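Local coordinates for PHB depolymerase (Penicillium funiculosum, PDB 2D81), which hydrolyses the ester bonds of poly(3-hydroxybutyrate), a microbial storage polyester, as a fungal depolymerase with an alpha/beta-hydrolase fold, at residues V225-C230 with G283-V288; R240-T245 with Y260-P265; N200-T205 with G300-A305; A25-V30 with G46-A51; A133-P138 with S150-P155. One frame throughout, in Å; residues are numbered along the deposited sequence.

Interaction 1 of 5, residues V225-C230 with G283-V288; sequences VALHGC and GCWDWV. With RB3 ((1R)-3-{[(1R)-3-methoxy-1-methyl-3-oxopropyl]oxy}-1-methyl-3-oxopropyl (3R)-3-hydroxybutanoate), chain C.
C230 and C284 are joined by a disulfide, SG to SG 2.0 Å with chi3 108°, which ties the turn after strand 221-227 to the loop 283-288 in the wall of the polyester-binding site. The bridge lies against the middle unit of the bound trimer, C230 SG being 3.2 Å from carbonyl oxygen O1B of RB3. That same oxygen receives the indole N-H of W287, with NE1 2.9 Å from O1B and the acceptor at the ring edge, while V288 CG1 touches the methyl C4B at 3.8 Å. One residue before W287 in this wall, D286 OD1 accepts from V288 N in an Asx turn. Behind this first shell H228 meets W285. The indole NE1 sits over the centre of the imidazole face, 3.6 Å from CE1, with the planes inclined at 42°, and it makes a weak bond to H228 O. The imidazole reaches this place because CG stands between the backbone N and carbonyl carbon (chi1 68°), and ND1 then donates in the ring plane to G229 O at 2.7 Å. NE2 takes a hydrogen bond from A263 N, so both ring nitrogens are engaged. An alanine at H228 would remove the ring under W285 and is likely to leave A263 N without its acceptor and the indole looser. L227 CD2 lies over the rim of one W285 face, 4.0 Å from CZ2. Strand 221-227 runs between strands 13-18 and 256-260, with helix 20-31 against L227 and helix 301-314 against L227 and W285.

Interaction 2 of 5, residues R240-T245 with Y260-P265; sequences RFIQNT and YPQAIP
I242 and Y260 meet through matching first torsions: in each, the gamma carbon lies anti to the carbonyl carbon (I242 CG1 at chi1 -66°, Y260 CG at -63°), which lays the isoleucine branch over the phenol ring. I242 CG1 comes down on one face as a CH-pi contact, 4.0 Å from the ring centroid and 18° off its normal, somewhat toward the CG side. The other branch, CG2, follows the ring along to CE1 at 3.9 Å. F241, one residue earlier on the helix, brings its edge up instead, CD2 lying 4.1 Å from Y260 CD2. The phenylalanine is itself backed by T245, whose methyl CG2 rests over the centre of the F241 ring face and whose OG1 donates to F241 O at 2.7 Å, nearly in line with the carbonyl. At the far end of the tyrosine, OH is hydrogen-bonded to N248 OD1 of helix 247-251, which holds the hydroxyl. Next to its backbone, Q262 NE2 reaches Y260 O at 3.0 Å from above the carbonyl plane, and Q262 OE1 takes Y234 N, so the amide is held at both ends; I242 CD1 packs against NE2 at 4.2 Å. A serine at Y260 would strip off the ring and would probably leave I242 facing a gap and N248 OD1 without its hydroxyl. The contact sets helix 240-244 against the end of strand 256-260, where Y260 also touches A226 of the adjacent strand 221-227 and Y247 of helix 247-251.

Interaction 3 of 5, residues N200-T205 with G300-A305; sequences NGMDTT and GVQMAA
Q302 reaches out from the first turn of its helix and M202 reaches toward that helix from the loop 200-205, the two side chains passing at a slant with M202 CG 4.0 Å from Q302 NE2. The glutamine chain is extended beyond CG, which carries its amide to the N200-G201 peptide. NE2 donates to N200 O at 3.2 Å with a nearly straight N-H...O angle of 167°; the acceptor lies in the amide plane, and the donor meets a lone pair in the carbonyl plane. The other N-H goes to a water, 2.7 Å from NE2, which in turn donates to G201 O at 2.7 Å, so the nitrogen serves two successive carbonyls, one directly and one through the water. OE1 is spoken for by D286 N, and with opposite demands on its two ends the amide has little reason to flip. G201 has positive phi, and a side chain there would run into Q302 NE2. M202 continues past the amide: chi2 near 180° carries SD to A305 CB at 3.7 Å, and the bend at chi3 (77°) turns the methyl CE to the same CB; its CG also touches the W285 ring. G300 occupies the N-cap position. M303, on another side of the helix, packs on M24 and L28. The helix 301-314 thus lies beside helix 20-31, while G201 and D203 bond to I264 and Q262 just before strand 205-210, a placement that fits a helix flanking the central sheet of a circularly permuted alpha/beta hydrolase.

Interaction 4 of 5, residues A25-V30 with G46-A51; sequences AAQLGV and GPYDCA
The Y48 ring has V30 over one face and Q27 at its edge. V30 CG1 stands almost squarely above the ring as a CH-pi contact, 3.9 Å from the centroid and 8° off the normal, and CB comes within 3.8 Å of Y48 CD1. In the ring plane, at the edge, Q27 CA lies 3.9 Å from CD1. The Q27 amide is turned by 82° against the phenol, so the two flat groups do not stack. Y48 CG is anti to its own backbone nitrogen (chi1 174°), which swings the ring onto the helix surface, and OH goes on to bond to D296 O. Helix 20-31 follows strand 13-18 and probably corresponds to the helix that follows the nucleophile elbow in alpha/beta hydrolases; the loop 46-51, after strand 39-43, docks on it through Y48, two residues past G46, which lies about 8 Å from the bound polyester trimer. The loop closes on itself in a type II turn from P47 to C50, with C50 N bonded to P47 O at 3.1 Å and D49 taking positive phi, and C50 is further pinned by its disulfide to C59. A water joins the halves: it lies 2.7 Å from Q27 OE1, to which it probably donates, and accepts from D49 N at 2.8 Å. Q27 NE2 donates to D286 O, tying the helix to the pocket loop as well. Helix 68-77 lies across the same joint, M74 touching both V30 and Y48, and W77 packs on Y48.

Interaction 5 of 5, residues A133-P138 with S150-P155; sequences AVHTFP and SLSTSP
V134, near the start of the loop that carries pocket residue H135, packs on S150-S152 where the chain turns back toward the short parallel strand pair 137-139 and 157-159. The histidine loop follows an edge strand of the central sheet, here 125-130, as the histidine loop of alpha/beta hydrolases usually follows their final strand. The two methyls of V134 divide the partner backbone between them: CG1 meets S150 O at 3.7 Å, and CG2 reaches S152 N at 3.6 Å. The backbone of V134 is also bonded to C149, itself in a disulfide with C160. H135 comes next. Its ring turns to the substrate pocket, with CG anti to the backbone nitrogen (chi1 -163°), about 4 Å from the bound trimer, and packs on A19, probably the site of the engineered alanine in place of the nucleophilic serine. ND1 is hydrogen-bonded to D101 OD1, consistent with the His-Asp pair of a catalytic triad. The histidine's backbone, meanwhile, is secured from the second segment by S152, a second-shell grip. T136 directs OG1 to S158 OG, and F137 enters the short strand with its ring against F43. The gripping bond runs from S152 OG, 3.5 Å from H135 CB, to H135 O at 2.8 Å, in the carbonyl plane and on a lone pair.

Along the chain, interaction 4 closes first, then interaction 5, while interaction 2 is nested inside interaction 1 and interaction 1 inside interaction 3. Interaction 1 is central: its centre lies 10 to 11 Å from those of interactions 2, 3 and 4, and its residues touch all three. Helices 301-314 and 20-31 connect interactions 3 and 4, centres 16 Å apart, through M303. Interaction 5 stands furthest out, its centre about 26 Å from that of interaction 3, but F137 meets F241 of interaction 2. The C230-C284 disulfide and the loop of H135 reach the substrate from beyond strand 221-227, mid-way across the eight-stranded sheet, and beyond its edge strand 125-130, consistent with an alpha/beta-hydrolase pocket built from loops at strand ends.

Interaction 1 of 5, residues V225-C230 with G283-V288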
# COMPACT_ATOMS: atom_id res chain seq x y z
N VAL A 225 -3.25 4.40 4.90
CA VAL A 225 -1.85 4.48 4.49
C VAL A 225 -1.76 4.11 3.01
O VAL A 225 -2.20 3.03 2.61
CB VAL A 225 -0.99 3.50 5.32
CG1 VAL A 225 0.48 3.62 4.92
CG2 VAL A 225 -1.17 3.78 6.80
N ALA A 226 -1.21 5.01 2.21
CA ALA A 226 -1.09 4.77 0.77
C ALA A 226 0.38 4.65 0.37
O ALA A 226 1.18 5.56 0.62
CB ALA A 226 -1.75 5.90 -0.01
N LEU A 227 0.74 3.53 -0.26
CA LEU A 227 2.13 3.23 -0.56
C LEU A 227 2.47 3.32 -2.05
O LEU A 227 1.93 2.58 -2.86
CB LEU A 227 2.48 1.82 -0.05
CG LEU A 227 2.31 1.59 1.46
CD1 LEU A 227 2.50 0.12 1.76
CD2 LEU A 227 3.31 2.44 2.23
N HIS A 228 3.38 4.23 -2.39
CA HIS A 228 3.86 4.37 -3.76
C HIS A 228 4.60 3.10 -4.20
O HIS A 228 4.99 2.27 -3.38
CB HIS A 228 4.80 5.58 -3.86
CG HIS A 228 6.10 5.41 -3.13
ND1 HIS A 228 7.13 4.64 -3.61
CD2 HIS A 228 6.52 5.91 -1.94
CE1 HIS A 228 8.14 4.67 -2.76
NE2 HIS A 228 7.80 5.43 -1.74
N GLY A 229 4.78 2.95 -5.51
CA GLY A 229 5.51 1.81 -6.04
C GLY A 229 6.96 2.16 -6.33
O GLY A 229 7.43 3.22 -5.94
N CYS A 230 7.68 1.27 -7.02
CA CYS A 230 9.05 1.58 -7.40
C CYS A 230 9.04 2.80 -8.32
O CYS A 230 8.09 3.00 -9.08
CB CYS A 230 9.70 0.42 -8.15
SG CYS A 230 9.67 -1.26 -7.45
N GLY A 283 14.00 2.26 -5.56
CA GLY A 283 13.32 2.74 -4.37
C GLY A 283 11.99 2.06 -4.18
O GLY A 283 10.95 2.72 -3.99
N CYS A 284 12.01 0.74 -4.23
CA CYS A 284 10.83 -0.09 -4.03
C CYS A 284 10.64 -0.40 -2.55
O CYS A 284 11.61 -0.37 -1.79
CB CYS A 284 10.98 -1.42 -4.73
SG CYS A 284 11.44 -1.47 -6.49
N TRP A 285 9.42 -0.74 -2.16
CA TRP A 285 9.19 -1.31 -0.83
C TRP A 285 9.65 -2.76 -0.81
O TRP A 285 9.63 -3.44 -1.84
CB TRP A 285 7.70 -1.23 -0.46
CG TRP A 285 7.23 0.18 -0.35
CD1 TRP A 285 6.52 0.88 -1.27
CD2 TRP A 285 7.51 1.08 0.73
NE1 TRP A 285 6.34 2.18 -0.84
CE2 TRP A 285 6.94 2.32 0.38
CE3 TRP A 285 8.19 0.96 1.94
CZ2 TRP A 285 7.03 3.44 1.22
CZ3 TRP A 285 8.28 2.07 2.77
CH2 TRP A 285 7.70 3.30 2.40
N ASP A 286 10.06 -3.23 0.36
CA ASP A 286 10.74 -4.52 0.46
C ASP A 286 9.78 -5.70 0.50
O ASP A 286 9.20 -6.01 1.54
CB ASP A 286 11.63 -4.53 1.71
CG ASP A 286 12.52 -5.75 1.77
OD1 ASP A 286 12.54 -6.53 0.80
OD2 ASP A 286 13.22 -5.91 2.79
N TRP A 287 9.61 -6.36 -0.65
CA TRP A 287 8.85 -7.61 -0.72
C TRP A 287 9.73 -8.78 -1.17
O TRP A 287 9.22 -9.84 -1.55
CB TRP A 287 7.66 -7.46 -1.67
CG TRP A 287 8.03 -7.16 -3.10
CD1 TRP A 287 8.47 -5.96 -3.60
CD2 TRP A 287 8.00 -8.07 -4.21
NE1 TRP A 287 8.72 -6.08 -4.95
CE2 TRP A 287 8.43 -7.36 -5.35
CE3 TRP A 287 7.64 -9.42 -4.34
CZ2 TRP A 287 8.52 -7.95 -6.61
CZ3 TRP A 287 7.73 -10.01 -5.60
CH2 TRP A 287 8.17 -9.28 -6.72
N VAL A 288 11.05 -8.61 -1.11
CA VAL A 288 11.97 -9.64 -1.59
C VAL A 288 13.05 -10.00 -0.58
O VAL A 288 13.77 -10.99 -0.76
CB VAL A 288 12.65 -9.22 -2.91
CG1 VAL A 288 11.60 -9.00 -3.98
CG2 VAL A 288 13.48 -7.95 -2.69
O1M RB3 C . 8.30 -3.06 -12.21
C1A RB3 C . 8.04 -2.74 -11.03
O1A RB3 C . 8.52 -1.77 -10.41
C2A RB3 C . 7.05 -3.63 -10.28
C3A RB3 C . 7.67 -4.18 -8.99
C4A RB3 C . 6.63 -5.08 -8.30
O3A RB3 C . 8.83 -4.97 -9.32
C1B RB3 C . 9.83 -4.82 -8.41
O1B RB3 C . 9.58 -4.46 -7.26
C2B RB3 C . 11.26 -5.11 -8.86
C3B RB3 C . 12.24 -5.29 -7.69
C4B RB3 C . 11.87 -6.51 -6.84
O3B RB3 C . 13.56 -5.49 -8.22
C1C RB3 C . 14.20 -4.31 -8.47
O1C RB3 C . 13.56 -3.34 -8.88
C2C RB3 C . 15.71 -4.23 -8.27
C3C RB3 C . 16.42 -3.88 -9.58
C4C RB3 C . 17.94 -3.83 -9.37
O3C RB3 C . 16.09 -4.85 -10.58

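Interaction 2 of 5, residues R240-T245 with Y260-P265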
# COMPACT_ATOMS: atom_id res chain seq x y z
N ARG A 240 4.21 13.92 -6.86
CA ARG A 240 3.23 13.45 -7.84
C ARG A 240 2.37 12.27 -7.39
O ARG A 240 1.20 12.19 -7.77
CB ARG A 240 3.92 13.11 -9.17
CG ARG A 240 4.38 14.34 -9.94
CD ARG A 240 4.67 14.01 -11.39
NE ARG A 240 5.19 15.16 -12.12
CZ ARG A 240 4.53 16.30 -12.30
NH1 ARG A 240 3.31 16.46 -11.79
NH2 ARG A 240 5.08 17.30 -12.98
N PHE A 241 2.90 11.37 -6.58
CA PHE A 241 2.06 10.28 -6.10
C PHE A 241 1.06 10.84 -5.09
O PHE A 241 -0.12 10.48 -5.11
CB PHE A 241 2.88 9.17 -5.43
CG PHE A 241 2.09 7.91 -5.15
CD1 PHE A 241 2.00 6.91 -6.11
CD2 PHE A 241 1.41 7.76 -3.95
CE1 PHE A 241 1.23 5.76 -5.87
CE2 PHE A 241 0.65 6.61 -3.70
CZ PHE A 241 0.56 5.62 -4.66
N ILE A 242 1.53 11.71 -4.22
CA ILE A 242 0.68 12.30 -3.20
C ILE A 242 -0.49 13.06 -3.82
O ILE A 242 -1.61 13.03 -3.30
CB ILE A 242 1.49 13.26 -2.30
CG1 ILE A 242 2.52 12.45 -1.51
CG2 ILE A 242 0.56 14.03 -1.36
CD1 ILE A 242 3.60 13.28 -0.86
N GLN A 243 -0.24 13.73 -4.94
CA GLN A 243 -1.24 14.62 -5.53
C GLN A 243 -2.04 14.00 -6.68
O GLN A 243 -3.22 14.30 -6.84
CB GLN A 243 -0.58 15.90 -6.03
CG GLN A 243 0.06 16.73 -4.93
CD GLN A 243 0.66 18.02 -5.46
OE1 GLN A 243 1.50 18.00 -6.35
NE2 GLN A 243 0.22 19.15 -4.91
N ASN A 244 -1.39 13.16 -7.48
CA ASN A 244 -1.98 12.69 -8.73
C ASN A 244 -2.81 11.41 -8.60
O ASN A 244 -3.50 11.02 -9.55
CB ASN A 244 -0.88 12.46 -9.78
CG ASN A 244 -0.35 13.75 -10.37
OD1 ASN A 244 -0.32 14.79 -9.72
ND2 ASN A 244 0.11 13.68 -11.62
N THR A 245 -2.76 10.75 -7.44
CA THR A 245 -3.43 9.47 -7.28
C THR A 245 -4.91 9.62 -6.92
O THR A 245 -5.71 8.74 -7.20
CB THR A 245 -2.76 8.61 -6.19
OG1 THR A 245 -2.60 9.38 -5.00
CG2 THR A 245 -1.41 8.11 -6.67
N TYR A 260 1.45 8.97 3.76
CA TYR A 260 2.28 8.58 2.61
C TYR A 260 3.73 8.34 3.00
O TYR A 260 4.56 9.25 2.89
CB TYR A 260 2.26 9.67 1.52
CG TYR A 260 0.92 9.96 0.89
CD1 TYR A 260 0.10 10.98 1.38
CD2 TYR A 260 0.48 9.24 -0.22
CE1 TYR A 260 -1.12 11.28 0.77
CE2 TYR A 260 -0.74 9.53 -0.83
CZ TYR A 260 -1.53 10.55 -0.33
OH TYR A 260 -2.74 10.83 -0.94
N PRO A 261 4.07 7.13 3.46
CA PRO A 261 5.47 6.85 3.83
C PRO A 261 6.31 6.89 2.55
O PRO A 261 5.79 6.66 1.47
CB PRO A 261 5.40 5.45 4.43
CG PRO A 261 3.96 5.34 4.91
CD PRO A 261 3.20 5.98 3.78
N GLN A 262 7.61 7.16 2.68
CA GLN A 262 8.45 7.29 1.49
C GLN A 262 9.65 6.35 1.52
O GLN A 262 10.41 6.34 2.49
CB GLN A 262 8.95 8.73 1.33
CG GLN A 262 7.86 9.79 1.21
CD GLN A 262 6.97 9.59 -0.00
OE1 GLN A 262 7.46 9.33 -1.11
NE2 GLN A 262 5.67 9.72 0.19
N ALA A 263 9.82 5.58 0.45
CA ALA A 263 11.05 4.81 0.27
C ALA A 263 12.10 5.72 -0.37
O ALA A 263 11.85 6.90 -0.60
CB ALA A 263 10.79 3.59 -0.61
N ILE A 264 13.27 5.16 -0.66
CA ILE A 264 14.36 5.93 -1.25
C ILE A 264 15.26 5.00 -2.05
O ILE A 264 15.45 3.84 -1.70
CB ILE A 264 15.21 6.62 -0.13
CG1 ILE A 264 16.30 7.51 -0.74
CG2 ILE A 264 15.85 5.57 0.75
CD1 ILE A 264 15.78 8.79 -1.35
N PRO A 265 15.81 5.48 -3.18
CA PRO A 265 16.68 4.59 -3.95
C PRO A 265 17.85 4.13 -3.09
O PRO A 265 18.39 4.90 -2.29
CB PRO A 265 17.12 5.48 -5.11
CG PRO A 265 15.90 6.31 -5.35
CD PRO A 265 15.49 6.70 -3.95

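Interaction 3 of 5, residues N200-T205 with G300-A305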
# COMPACT_ATOMS: atom_id res chain seq x y z
N ASN A 200 16.07 1.23 6.90
CA ASN A 200 16.90 1.22 5.71
C ASN A 200 15.96 1.10 4.51
O ASN A 200 14.93 0.42 4.58
CB ASN A 200 17.87 0.04 5.76
CG ASN A 200 19.12 0.28 4.96
OD1 ASN A 200 19.80 1.29 5.13
ND2 ASN A 200 19.45 -0.66 4.07
N GLY A 201 16.30 1.77 3.41
CA GLY A 201 15.44 1.75 2.24
C GLY A 201 14.31 2.76 2.30
O GLY A 201 13.52 2.86 1.36
N MET A 202 14.24 3.50 3.40
CA MET A 202 13.25 4.56 3.54
C MET A 202 13.89 5.94 3.62
O MET A 202 14.97 6.10 4.19
CB MET A 202 12.38 4.31 4.79
CG MET A 202 11.46 3.10 4.66
SD MET A 202 10.49 2.79 6.15
CE MET A 202 9.21 4.07 6.01
N ASP A 203 13.22 6.93 3.04
CA ASP A 203 13.77 8.28 2.95
C ASP A 203 13.77 8.95 4.33
O ASP A 203 13.23 8.40 5.29
CB ASP A 203 12.92 9.10 1.97
CG ASP A 203 13.67 10.30 1.40
OD1 ASP A 203 13.11 10.97 0.51
OD2 ASP A 203 14.80 10.57 1.84
N THR A 204 14.39 10.12 4.41
CA THR A 204 14.48 10.86 5.67
C THR A 204 13.12 11.43 6.07
O THR A 204 12.86 11.69 7.24
CB THR A 204 15.46 12.04 5.55
OG1 THR A 204 15.01 12.93 4.52
CG2 THR A 204 16.85 11.54 5.20
N THR A 205 12.26 11.63 5.07
CA THR A 205 11.05 12.43 5.25
C THR A 205 9.83 11.69 4.71
O THR A 205 9.88 11.11 3.63
CB THR A 205 11.20 13.78 4.50
OG1 THR A 205 12.39 14.44 4.94
CG2 THR A 205 9.99 14.68 4.77
N GLY A 300 9.60 -6.83 10.55
CA GLY A 300 10.22 -6.39 9.32
C GLY A 300 10.50 -4.91 9.42
O GLY A 300 9.61 -4.15 9.81
N VAL A 301 11.72 -4.48 9.10
CA VAL A 301 12.14 -3.14 9.47
C VAL A 301 11.26 -2.06 8.85
O VAL A 301 10.91 -1.08 9.51
CB VAL A 301 13.63 -2.87 9.12
CG1 VAL A 301 14.52 -3.76 9.97
CG2 VAL A 301 13.88 -3.12 7.64
N GLN A 302 10.89 -2.22 7.58
CA GLN A 302 10.04 -1.22 6.94
C GLN A 302 8.60 -1.28 7.45
O GLN A 302 8.00 -0.24 7.72
CB GLN A 302 10.06 -1.37 5.42
CG GLN A 302 11.46 -1.28 4.81
CD GLN A 302 11.43 -1.07 3.31
OE1 GLN A 302 10.53 -1.55 2.62
NE2 GLN A 302 12.43 -0.36 2.80
N MET A 303 8.05 -2.48 7.59
CA MET A 303 6.70 -2.59 8.13
C MET A 303 6.63 -2.03 9.55
O MET A 303 5.66 -1.36 9.91
CB MET A 303 6.21 -4.04 8.13
CG MET A 303 5.91 -4.60 6.74
SD MET A 303 4.69 -5.92 6.77
CE MET A 303 5.55 -7.17 7.72
N ALA A 304 7.65 -2.29 10.35
CA ALA A 304 7.69 -1.80 11.72
C ALA A 304 7.70 -0.27 11.76
O ALA A 304 7.09 0.34 12.64
CB ALA A 304 8.91 -2.36 12.45
N ALA A 305 8.40 0.33 10.81
CA ALA A 305 8.47 1.79 10.72
C ALA A 305 7.11 2.37 10.37
O ALA A 305 6.65 3.32 11.00
CB ALA A 305 9.50 2.20 9.67
O HOH W 1 13.06 0.44 0.27

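Interaction 4 of 5, residues A25-V30 with G46-A51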
# COMPACT_ATOMS: atom_id res chain seq x y z
N ALA A 25 1.50 -3.47 0.91
CA ALA A 25 0.19 -3.28 1.52
C ALA A 25 -0.37 -4.62 2.00
O ALA A 25 -0.89 -4.72 3.11
CB ALA A 25 -0.77 -2.64 0.53
N ALA A 26 -0.25 -5.65 1.16
CA ALA A 26 -0.70 -6.98 1.55
C ALA A 26 0.15 -7.54 2.69
O ALA A 26 -0.36 -8.22 3.57
CB ALA A 26 -0.66 -7.92 0.35
N GLN A 27 1.45 -7.25 2.67
CA GLN A 27 2.31 -7.70 3.76
C GLN A 27 1.87 -7.08 5.08
O GLN A 27 1.79 -7.78 6.10
CB GLN A 27 3.78 -7.36 3.47
CG GLN A 27 4.37 -8.24 2.37
CD GLN A 27 5.81 -7.93 2.04
OE1 GLN A 27 6.43 -8.64 1.24
NE2 GLN A 27 6.36 -6.86 2.62
N LEU A 28 1.57 -5.79 5.07
CA LEU A 28 1.03 -5.12 6.26
C LEU A 28 -0.36 -5.63 6.63
O LEU A 28 -0.66 -5.86 7.80
CB LEU A 28 0.97 -3.61 6.02
CG LEU A 28 2.32 -2.88 6.00
CD1 LEU A 28 2.19 -1.54 5.29
CD2 LEU A 28 2.81 -2.70 7.43
N GLY A 29 -1.21 -5.80 5.62
CA GLY A 29 -2.57 -6.26 5.86
C GLY A 29 -2.64 -7.65 6.47
O GLY A 29 -3.59 -7.99 7.17
N VAL A 30 -1.62 -8.46 6.21
CA VAL A 30 -1.54 -9.81 6.77
C VAL A 30 -0.76 -9.83 8.09
O VAL A 30 -1.30 -10.24 9.12
CB VAL A 30 -0.87 -10.78 5.77
CG1 VAL A 30 -0.63 -12.14 6.42
CG2 VAL A 30 -1.76 -10.94 4.53
N GLY A 46 0.98 -8.64 -5.59
CA GLY A 46 0.95 -10.09 -5.66
C GLY A 46 0.85 -10.78 -4.31
O GLY A 46 0.74 -10.12 -3.27
N PRO A 47 0.92 -12.12 -4.29
CA PRO A 47 0.83 -12.94 -3.09
C PRO A 47 1.71 -12.52 -1.91
O PRO A 47 2.88 -12.16 -2.08
CB PRO A 47 1.19 -14.34 -3.60
CG PRO A 47 0.65 -14.32 -4.99
CD PRO A 47 1.12 -12.97 -5.48
N TYR A 48 1.13 -12.57 -0.72
CA TYR A 48 1.90 -12.47 0.51
C TYR A 48 2.99 -13.55 0.54
O TYR A 48 2.70 -14.73 0.39
CB TYR A 48 0.97 -12.65 1.71
CG TYR A 48 1.71 -12.72 3.02
CD1 TYR A 48 2.16 -11.56 3.65
CD2 TYR A 48 2.02 -13.95 3.60
CE1 TYR A 48 2.90 -11.62 4.83
CE2 TYR A 48 2.77 -14.03 4.77
CZ TYR A 48 3.21 -12.86 5.38
OH TYR A 48 3.97 -12.94 6.51
N ASP A 49 4.24 -13.12 0.73
CA ASP A 49 5.39 -14.02 0.86
C ASP A 49 5.75 -14.64 -0.49
O ASP A 49 6.44 -15.66 -0.55
CB ASP A 49 5.10 -15.13 1.88
CG ASP A 49 6.38 -15.70 2.52
OD1 ASP A 49 6.55 -16.94 2.53
OD2 ASP A 49 7.20 -14.91 3.03
N CYS A 50 5.30 -14.02 -1.58
CA CYS A 50 5.49 -14.58 -2.91
C CYS A 50 6.95 -14.93 -3.20
O CYS A 50 7.25 -15.99 -3.73
CB CYS A 50 4.99 -13.61 -3.99
SG CYS A 50 4.77 -14.42 -5.62
N ALA A 51 7.86 -14.03 -2.83
CA ALA A 51 9.24 -14.12 -3.30
C ALA A 51 10.18 -14.81 -2.32
O ALA A 51 11.40 -14.77 -2.51
CB ALA A 51 9.77 -12.73 -3.63
O HOH W 2 4.99 -10.55 -0.01

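Interaction 5 of 5, residues A133-P138 with S150-P155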
# COMPACT_ATOMS: atom_id res chain seq x y z
N ALA A 133 -5.73 -1.36 -19.31
CA ALA A 133 -4.79 -0.65 -18.45
C ALA A 133 -3.50 -1.45 -18.28
O ALA A 133 -3.53 -2.67 -18.13
CB ALA A 133 -5.43 -0.39 -17.08
N VAL A 134 -2.37 -0.75 -18.31
CA VAL A 134 -1.08 -1.39 -18.09
C VAL A 134 -0.65 -1.23 -16.63
O VAL A 134 -1.47 -0.89 -15.77
CB VAL A 134 0.01 -0.80 -19.01
CG1 VAL A 134 -0.39 -0.99 -20.47
CG2 VAL A 134 0.23 0.67 -18.70
N HIS A 135 0.63 -1.46 -16.36
CA HIS A 135 1.17 -1.25 -15.03
C HIS A 135 1.30 0.24 -14.72
O HIS A 135 2.27 0.89 -15.11
CB HIS A 135 2.53 -1.92 -14.91
CG HIS A 135 2.98 -2.11 -13.49
ND1 HIS A 135 2.38 -3.01 -12.64
CD2 HIS A 135 3.93 -1.48 -12.76
CE1 HIS A 135 2.95 -2.93 -11.45
NE2 HIS A 135 3.89 -2.01 -11.50
N THR A 136 0.31 0.77 -14.00
CA THR A 136 0.26 2.19 -13.68
C THR A 136 -0.83 2.37 -12.64
O THR A 136 -1.70 1.50 -12.51
CB THR A 136 -0.08 3.01 -14.95
OG1 THR A 136 0.15 4.41 -14.69
CG2 THR A 136 -1.54 2.81 -15.34
N PHE A 137 -0.80 3.46 -11.89
CA PHE A 137 -1.88 3.73 -10.94
C PHE A 137 -3.08 4.29 -11.68
O PHE A 137 -2.97 5.31 -12.36
CB PHE A 137 -1.44 4.72 -9.86
CG PHE A 137 -2.35 4.74 -8.67
CD1 PHE A 137 -2.04 3.99 -7.54
CD2 PHE A 137 -3.55 5.44 -8.70
CE1 PHE A 137 -2.91 3.94 -6.46
CE2 PHE A 137 -4.43 5.39 -7.62
CZ PHE A 137 -4.11 4.64 -6.50
N PRO A 138 -4.25 3.65 -11.55
CA PRO A 138 -5.47 4.11 -12.23
C PRO A 138 -6.21 5.26 -11.56
O PRO A 138 -6.66 5.14 -10.42
CB PRO A 138 -6.32 2.85 -12.28
CG PRO A 138 -6.00 2.21 -10.95
CD PRO A 138 -4.49 2.37 -10.84
N SER A 150 -2.01 3.49 -21.34
CA SER A 150 -1.63 2.41 -22.25
C SER A 150 -0.12 2.28 -22.43
O SER A 150 0.34 1.45 -23.21
CB SER A 150 -2.30 2.60 -23.62
OG SER A 150 -1.81 3.75 -24.27
N LEU A 151 0.64 3.10 -21.71
CA LEU A 151 2.10 3.01 -21.74
C LEU A 151 2.70 3.08 -20.33
O LEU A 151 2.58 4.10 -19.65
CB LEU A 151 2.69 4.13 -22.60
CG LEU A 151 4.22 4.10 -22.77
CD1 LEU A 151 4.62 2.86 -23.56
CD2 LEU A 151 4.68 5.37 -23.49
N SER A 152 3.35 2.00 -19.91
CA SER A 152 3.90 1.94 -18.56
C SER A 152 5.26 2.63 -18.51
O SER A 152 6.27 2.08 -18.95
CB SER A 152 4.04 0.48 -18.11
OG SER A 152 4.45 0.41 -16.75
N THR A 153 5.28 3.84 -17.95
CA THR A 153 6.50 4.62 -17.82
C THR A 153 6.26 5.70 -16.76
O THR A 153 5.12 5.97 -16.38
CB THR A 153 6.87 5.28 -19.18
OG1 THR A 153 8.15 5.92 -19.08
CG2 THR A 153 5.82 6.31 -19.58
N SER A 154 7.34 6.31 -16.26
CA SER A 154 7.22 7.29 -15.19
C SER A 154 6.18 8.35 -15.56
O SER A 154 6.11 8.77 -16.72
CB SER A 154 8.57 7.96 -14.92
OG SER A 154 8.49 8.85 -13.82
N PRO A 155 5.40 8.84 -14.58
CA PRO A 155 5.41 8.50 -13.16
C PRO A 155 4.58 7.27 -12.75
O PRO A 155 4.38 7.03 -11.57
CB PRO A 155 4.87 9.76 -12.52
CG PRO A 155 3.78 10.14 -13.48
CD PRO A 155 4.46 9.95 -14.84